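Side-chain contact in (R)-specific enoyl-CoA hydratase (Pseudomonas aeruginosa, PDB 5CPG), which probably catalyses the reversible, (R)-specific hydration of trans-2-enoyl-CoA to (R)-3-hydroxyacyl-CoA, as a member of the MaoC-like hotdog-fold hydratases: residues V120-Q123 with Q127-D130. Numbering follows the deposited sequence.
Sequences VFNQ and QVVD
Val-120 O is gripped by two successive amides of the partner strand: Val-128 N gives it a short bond of 2.7 Å, and Val-129 N adds a weak one at 3.3 Å. One residue, Val-120, is thus matched by two on the neighbouring strand, which makes a classic beta bulge near the turn of an antiparallel hairpin. Val-129 O is shared as well, receiving Val-120 N (3.0 Å) and, on the opposite face of its carbonyl plane, Gln-127 NE2 (3.0 Å). An extended chain, with CG anti to the backbone N (chi1 -174°), carries the Gln-127 amide along its own strand to that carbonyl, and NE2 also makes a weak bond to Asp-130 OD1. Phe-121 lies against the root of this glutamine, CE2 meeting Gln-127 CB at 3.6 Å, with ring and amide planes 35° apart. Across the bulge, Val-128 CG2 presses on Val-120 CG1 (3.5 Å), while Val-120 and Val-129 lie side by side. Asn-122 OD1 accepts from Ala-124 N and Lys-126 N in the hairpin loop. The hairpin joins strands 113-121 and 127-136 of the hotdog sheet, flanked by strands 98-109 and 81-89; Val-120 and Val-129 pack on Ser-63 and Ile-67 of helix 62-73.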
# COMPACT_ATOMS: atom_id res chain seq x y z
N VAL A 120 -4.76 -8.68 -9.40
CA VAL A 120 -3.33 -8.67 -9.76
C VAL A 120 -2.93 -10.09 -10.10
O VAL A 120 -3.21 -11.03 -9.36
CB VAL A 120 -2.41 -8.16 -8.62
CG1 VAL A 120 -0.96 -8.05 -9.15
CG2 VAL A 120 -2.89 -6.82 -8.11
N PHE A 121 -2.24 -10.22 -11.23
CA PHE A 121 -1.76 -11.52 -11.71
C PHE A 121 -0.27 -11.50 -11.91
O PHE A 121 0.29 -10.46 -12.25
CB PHE A 121 -2.41 -11.88 -13.06
CG PHE A 121 -3.90 -11.96 -13.00
CD1 PHE A 121 -4.64 -10.83 -13.24
CD2 PHE A 121 -4.54 -13.14 -12.65
CE1 PHE A 121 -6.05 -10.85 -13.17
CE2 PHE A 121 -5.98 -13.18 -12.58
CZ PHE A 121 -6.70 -12.03 -12.84
N ASN A 122 0.35 -12.65 -11.75
CA ASN A 122 1.78 -12.76 -12.00
C ASN A 122 2.03 -13.27 -13.41
O ASN A 122 1.09 -13.49 -14.19
CB ASN A 122 2.47 -13.65 -10.96
CG ASN A 122 2.01 -15.11 -10.99
OD1 ASN A 122 1.46 -15.58 -11.98
ND2 ASN A 122 2.25 -15.83 -9.90
N GLN A 123 3.30 -13.47 -13.72
CA GLN A 123 3.72 -13.77 -15.10
C GLN A 123 3.19 -15.11 -15.62
O GLN A 123 3.17 -15.35 -16.83
CB GLN A 123 5.26 -13.73 -15.19
CG GLN A 123 6.03 -14.83 -14.44
CD GLN A 123 6.22 -14.49 -13.00
OE1 GLN A 123 5.68 -13.48 -12.51
NE2 GLN A 123 7.05 -15.28 -12.30
N GLN A 127 -3.53 -15.62 -10.11
CA GLN A 127 -3.93 -14.39 -9.39
C GLN A 127 -3.21 -14.27 -8.03
O GLN A 127 -3.21 -15.20 -7.22
CB GLN A 127 -5.46 -14.36 -9.23
CG GLN A 127 -5.99 -13.06 -8.63
CD GLN A 127 -7.49 -12.92 -8.80
OE1 GLN A 127 -8.15 -13.86 -9.22
NE2 GLN A 127 -8.04 -11.75 -8.49
N VAL A 128 -2.58 -13.13 -7.76
CA VAL A 128 -1.88 -12.95 -6.49
C VAL A 128 -2.68 -12.08 -5.51
O VAL A 128 -2.53 -12.21 -4.32
CB VAL A 128 -0.49 -12.38 -6.71
CG1 VAL A 128 0.33 -13.35 -7.55
CG2 VAL A 128 -0.53 -11.04 -7.37
N VAL A 129 -3.56 -11.26 -6.04
CA VAL A 129 -4.42 -10.40 -5.22
C VAL A 129 -5.78 -10.28 -5.87
O VAL A 129 -5.90 -10.13 -7.08
CB VAL A 129 -3.80 -8.95 -5.01
CG1 VAL A 129 -4.81 -7.99 -4.40
CG2 VAL A 129 -2.61 -9.04 -4.16
N ASP A 130 -6.82 -10.32 -5.03
CA ASP A 130 -8.16 -10.02 -5.49
C ASP A 130 -8.69 -8.89 -4.63
O ASP A 130 -8.29 -8.73 -3.47
CB ASP A 130 -9.06 -11.26 -5.37
CG ASP A 130 -10.35 -11.09 -6.11
OD1 ASP A 130 -10.37 -10.37 -7.13
OD2 ASP A 130 -11.37 -11.66 -5.64